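Local atomic coordinates of peptidoglycan glycosyltransferase (Atopobium parvulum, PDB entry 4OVD), a protein that belongs to the penicillin-binding proteins, combining a dimerisation domain with a C-terminal penicillin-binding domain in a single chain. Residues V299-I304 with V354-L359; N328-D333 with G405-F410. One frame throughout, in Å; residues are numbered along the deposited sequence.

Interaction 1: V299-I304 with V354-L359; sequences VITTSI and VGMAFL
Met-356, present as selenomethionine, reaches from helix 353-364 to two threonine methyls on helix 298-307, and both close contacts of the pair run through this one side chain. It sets out from CB with CG anti to the carbonyl carbon (chi1 -74°), and neither CB nor CG yet touches 299-304. The chain then bends at chi2 (-54°) and again at chi3, which folds its end toward the threonines. SE is the first atom to arrive: it lies 3.8 Å from Thr-302 CG2 and 4.1 Å from Thr-301 CG2, so the two methyls share it. CE, the tip, turns to one of them and meets Thr-302 CG2 at 3.8 Å. No polar bond crosses between the two segments. The helices approach closely, with Thr-301 CA 7.4 Å from Met-356 CA, and an unbranched, flexible side chain can bend to fit between them.

Threonine suits the opposing side because each residue turns a methyl to the apolar end of Met-356 while its buried hydroxyl is satisfied elsewhere. Thr-301 OG1 is hydrogen-bonded to Ala-409 O. Thr-302 holds OG1 between its backbone N and carbonyl carbon (chi1 48°), where it meets both Lys-298 O, one turn back, and Glu-464 OE1 of helix 458-474. Met-347 of helix 344-350 also packs on Met-356, so the selenomethionine is enclosed by more than the threonines.

The arrangement is buried helix-to-helix packing in the helical part of the penicillin-binding protein fold. It joins the helix that continues from the SxxK sequence motif, ending in Lys-298, to the helix that starts at Asn-353, the asparagine of the SxN motif.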
loop_
_atom_site.group_PDB
_atom_site.type_symbol
_atom_site.label_atom_id
_atom_site.label_comp_id
_atom_site.label_asym_id
_atom_site.label_seq_id
_atom_site.Cartn_x
_atom_site.Cartn_y
_atom_site.Cartn_z
ATOM N N VAL A 299 1.144 2.835 14.003
ATOM C CA VAL A 299 -0.162 3.497 13.916
ATOM C C VAL A 299 -1.281 2.489 14.240
ATOM O O VAL A 299 -2.314 2.838 14.823
ATOM C CB VAL A 299 -0.283 4.062 12.508
ATOM C CG1 VAL A 299 -1.724 4.417 12.206
ATOM C CG2 VAL A 299 0.646 5.279 12.394
ATOM N N ILE A 300 -1.050 1.226 13.873
ATOM C CA ILE A 300 -1.986 0.139 14.179
ATOM C C ILE A 300 -1.962 -0.148 15.674
ATOM O O ILE A 300 -2.966 -0.210 16.333
ATOM C CB ILE A 300 -1.629 -1.101 13.309
ATOM C CG1 ILE A 300 -1.970 -0.702 11.873
ATOM C CG2 ILE A 300 -2.465 -2.280 13.641
ATOM C CD1 ILE A 300 -1.292 -1.466 10.806
ATOM N N THR A 301 -0.779 -0.315 16.230
ATOM C CA THR A 301 -0.645 -0.564 17.646
ATOM C C THR A 301 -1.280 0.540 18.474
ATOM O O THR A 301 -1.972 0.265 19.479
ATOM C CB THR A 301 0.818 -0.658 17.993
ATOM O OG1 THR A 301 1.385 -1.696 17.161
ATOM C CG2 THR A 301 0.993 -0.849 19.527
ATOM N N THR A 302 -1.043 1.807 18.117
ATOM C CA THR A 302 -1.627 2.875 18.950
ATOM C C THR A 302 -3.113 2.961 18.737
ATOM O O THR A 302 -3.859 3.273 19.681
ATOM C CB THR A 302 -0.933 4.223 18.694
ATOM O OG1 THR A 302 -0.865 4.414 17.282
ATOM C CG2 THR A 302 0.509 4.172 19.095
ATOM N N SER A 303 -3.564 2.763 17.506
ATOM C CA SER A 303 -5.005 2.734 17.268
ATOM C C SER A 303 -5.738 1.695 18.131
ATOM O O SER A 303 -6.806 1.962 18.689
ATOM C CB SER A 303 -5.285 2.422 15.822
ATOM O OG SER A 303 -4.819 3.516 15.087
ATOM N N ILE A 304 -5.187 0.503 18.227
ATOM C CA ILE A 304 -5.788 -0.539 19.019
ATOM C C ILE A 304 -5.932 -0.179 20.502
ATOM O O ILE A 304 -6.982 -0.425 21.077
ATOM C CB ILE A 304 -4.982 -1.841 18.856
ATOM C CG1 ILE A 304 -5.131 -2.367 17.445
ATOM C CG2 ILE A 304 -5.479 -2.911 19.811
ATOM C CD1 ILE A 304 -4.102 -3.485 17.160
ATOM N N VAL A 354 10.837 0.788 22.066
ATOM C CA VAL A 354 10.665 0.431 23.451
ATOM C C VAL A 354 9.292 0.831 23.994
ATOM O O VAL A 354 8.628 0.060 24.658
ATOM C CB VAL A 354 11.750 1.038 24.338
ATOM C CG1 VAL A 354 11.502 0.654 25.798
ATOM C CG2 VAL A 354 13.120 0.475 23.956
ATOM N N GLY A 355 8.859 2.025 23.651
ATOM C CA GLY A 355 7.564 2.540 24.127
ATOM C C GLY A 355 6.445 1.670 23.565
ATOM O O GLY A 355 5.492 1.354 24.297
HETATM N N MSE A 356 6.519 1.324 22.265
HETATM C CA MSE A 356 5.499 0.459 21.662
HETATM C C MSE A 356 5.407 -0.892 22.330
HETATM O O MSE A 356 4.311 -1.409 22.693
HETATM C CB MSE A 356 5.816 0.262 20.203
HETATM C CG MSE A 356 5.556 1.417 19.286
HETATM SE SE MSE A 356 3.756 2.147 19.361
HETATM C CE MSE A 356 4.041 3.743 20.321
ATOM N N ALA A 357 6.555 -1.467 22.608
ATOM C CA ALA A 357 6.538 -2.815 23.250
ATOM C C ALA A 357 5.996 -2.674 24.661
ATOM O O ALA A 357 5.391 -3.589 25.188
ATOM C CB ALA A 357 7.926 -3.390 23.314
ATOM N N PHE A 358 6.316 -1.579 25.323
ATOM C CA PHE A 358 5.807 -1.343 26.645
ATOM C C PHE A 358 4.281 -1.247 26.588
ATOM O O PHE A 358 3.542 -1.901 27.378
ATOM C CB PHE A 358 6.381 -0.051 27.206
ATOM C CG PHE A 358 5.728 0.386 28.464
ATOM C CD1 PHE A 358 4.603 1.206 28.414
ATOM C CD2 PHE A 358 6.260 0.051 29.704
ATOM C CE1 PHE A 358 3.972 1.625 29.575
ATOM C CE2 PHE A 358 5.632 0.487 30.867
ATOM C CZ PHE A 358 4.460 1.255 30.794
ATOM N N LEU A 359 3.794 -0.500 25.606
ATOM C CA LEU A 359 2.334 -0.313 25.516
ATOM C C LEU A 359 1.644 -1.626 25.311
ATOM O O LEU A 359 0.683 -1.959 25.998
ATOM C CB LEU A 359 1.972 0.650 24.404
ATOM C CG LEU A 359 2.342 2.127 24.594
ATOM C CD1 LEU A 359 1.903 2.855 23.351
ATOM C CD2 LEU A 359 1.653 2.691 25.832
#

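Interaction 2: N328-D333 with G405-F410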
loop_
_atom_site.group_PDB
_atom_site.type_symbol
_atom_site.label_atom_id
_atom_site.label_comp_id
_atom_site.label_asym_id
_atom_site.label_seq_id
_atom_site.Cartn_x
_atom_site.Cartn_y
_atom_site.Cartn_z
ATOM N N ASN A 328 15.098 -11.469 24.302
ATOM C CA ASN A 328 15.898 -10.475 23.603
ATOM C C ASN A 328 15.484 -9.110 24.105
ATOM O O ASN A 328 14.359 -8.935 24.593
ATOM C CB ASN A 328 15.690 -10.554 22.090
ATOM C CG ASN A 328 16.447 -11.703 21.453
ATOM O OD1 ASN A 328 16.975 -12.585 22.134
ATOM N ND2 ASN A 328 16.525 -11.679 20.133
ATOM N N LYS A 329 16.380 -8.141 23.978
ATOM C CA LYS A 329 16.084 -6.823 24.482
ATOM C C LYS A 329 15.610 -5.925 23.336
ATOM O O LYS A 329 15.956 -6.142 22.182
ATOM C CB LYS A 329 17.292 -6.269 25.245
ATOM C CG LYS A 329 18.532 -6.036 24.406
ATOM C CD LYS A 329 19.750 -5.633 25.236
ATOM C CE LYS A 329 20.295 -6.775 26.094
ATOM N NZ LYS A 329 21.560 -6.421 26.811
ATOM N N VAL A 330 14.698 -5.006 23.619
ATOM C CA VAL A 330 14.248 -4.055 22.608
ATOM C C VAL A 330 14.952 -2.775 23.023
ATOM O O VAL A 330 15.085 -2.493 24.218
ATOM C CB VAL A 330 12.735 -3.923 22.621
ATOM C CG1 VAL A 330 12.223 -2.847 21.647
ATOM C CG2 VAL A 330 12.147 -5.256 22.271
ATOM N N THR A 331 15.434 -2.032 22.034
ATOM C CA THR A 331 16.115 -0.780 22.239
ATOM C C THR A 331 15.709 0.259 21.185
ATOM O O THR A 331 15.131 -0.061 20.174
ATOM C CB THR A 331 17.655 -0.921 22.084
ATOM O OG1 THR A 331 17.942 -1.479 20.787
ATOM C CG2 THR A 331 18.257 -1.762 23.155
ATOM N N ASP A 332 15.979 1.511 21.499
ATOM C CA ASP A 332 15.796 2.644 20.622
ATOM C C ASP A 332 17.243 3.162 20.233
ATOM O O ASP A 332 18.152 3.253 21.093
ATOM C CB ASP A 332 15.109 3.823 21.388
ATOM C CG ASP A 332 13.609 3.573 21.750
ATOM O OD1 ASP A 332 13.074 2.657 21.134
ATOM O OD2 ASP A 332 12.971 4.347 22.593
ATOM N N ASP A 333 17.444 3.531 18.972
ATOM C CA ASP A 333 18.718 4.181 18.510
ATOM C C ASP A 333 18.591 5.699 18.883
ATOM O O ASP A 333 18.027 6.497 18.115
ATOM C CB ASP A 333 18.905 3.966 17.002
ATOM C CG ASP A 333 17.756 4.589 16.158
ATOM O OD1 ASP A 333 16.781 5.118 16.761
ATOM O OD2 ASP A 333 17.791 4.504 14.906
ATOM N N GLY A 405 3.904 -10.543 20.929
ATOM C CA GLY A 405 3.139 -9.326 21.004
ATOM C C GLY A 405 4.043 -8.106 21.062
ATOM O O GLY A 405 3.899 -7.173 20.318
ATOM N N GLY A 406 5.002 -8.124 21.962
ATOM C CA GLY A 406 5.915 -6.964 22.099
ATOM C C GLY A 406 6.631 -6.589 20.852
ATOM O O GLY A 406 6.823 -5.402 20.554
ATOM N N ASN A 407 7.069 -7.611 20.108
ATOM C CA ASN A 407 7.744 -7.362 18.837
ATOM C C ASN A 407 6.801 -6.871 17.751
ATOM O O ASN A 407 7.098 -5.958 16.959
ATOM C CB ASN A 407 8.483 -8.622 18.357
ATOM C CG ASN A 407 9.660 -8.997 19.228
ATOM O OD1 ASN A 407 10.289 -8.175 19.846
ATOM N ND2 ASN A 407 9.947 -10.286 19.273
HETATM N N MSE A 408 5.667 -7.512 17.639
HETATM C CA MSE A 408 4.680 -7.076 16.652
HETATM C C MSE A 408 4.224 -5.645 16.890
HETATM O O MSE A 408 3.863 -4.927 15.942
HETATM C CB MSE A 408 3.428 -7.923 16.698
HETATM C CG MSE A 408 3.775 -9.249 16.021
HETATM SE SE MSE A 408 2.155 -10.429 16.094
HETATM C CE MSE A 408 1.359 -9.446 14.675
ATOM N N ALA A 409 4.296 -5.197 18.142
ATOM C CA ALA A 409 3.863 -3.821 18.490
ATOM C C ALA A 409 4.641 -2.806 17.713
ATOM O O ALA A 409 4.128 -1.713 17.491
ATOM C CB ALA A 409 4.043 -3.575 19.979
ATOM N N PHE A 410 5.936 -3.099 17.418
ATOM C CA PHE A 410 6.739 -2.175 16.638
ATOM C C PHE A 410 7.008 -2.699 15.256
ATOM O O PHE A 410 7.952 -2.280 14.566
ATOM C CB PHE A 410 8.021 -1.709 17.350
ATOM C CG PHE A 410 8.944 -2.788 17.818
ATOM C CD1 PHE A 410 8.791 -3.356 19.029
ATOM C CD2 PHE A 410 10.067 -3.108 17.085
ATOM C CE1 PHE A 410 9.661 -4.293 19.507
ATOM C CE2 PHE A 410 10.984 -4.024 17.562
ATOM C CZ PHE A 410 10.763 -4.636 18.788
#
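Val-330 and Phe-410 meet where a two-stranded antiparallel β-hairpin, strands 322-325 and 328-331, packs against the C-terminal end of the short helix 404-408. The valine lies in strand 328-331 and presents both methyls to the CE1-CZ part of the ring. CG1 comes nearer, 3.6 Å from Phe-410 CE1, and CG2 sits 3.8 Å from Phe-410 CZ. The ring is met obliquely. A β-branched residue fits here because its fork sets two methyls against the neighbouring carbons CE1 and CZ while the strand keeps its extended backbone.

Phe-410 follows the helix; its chi1 of 56° sets CG on the side of CA flanked by both N and C, and the ring extends toward the hairpin. Asn-353, the first residue of helix 353-364, touches both the valine and the phenylalanine, so the pair is packed from that helix as well.

Asn-407 contributes less: its OD1 is 4.2 Å from Val-330 CG2, a loose approach without a bond. Its carbonyl lies close to the ring: Asn-407 O accepts a hydrogen bond from Phe-410 N and lies 3.7 Å above the ring plane, offset toward the rim.

Overall arrangement
The centres of the two interactions lie 10 Å apart, both within the penicillin-binding domain. Their segments alternate along the chain, 299-304, 328-333, 354-359 and 405-410, so each interaction brings together parts separated by a segment of the other. They also touch directly. Val-354 N is 3.1 Å from Asp-332 OD1, a probable hydrogen bond tying the start of helix 353-364 to Asp-332, and Ala-409 CB packs 3.5 Å from Met-356 O. Helix 353-364, which begins at the asparagine of the SxN motif, packs both on the helix carrying the SxxK lysine and on the hairpin, so the two contacts form one continuous packed region beside those motifs.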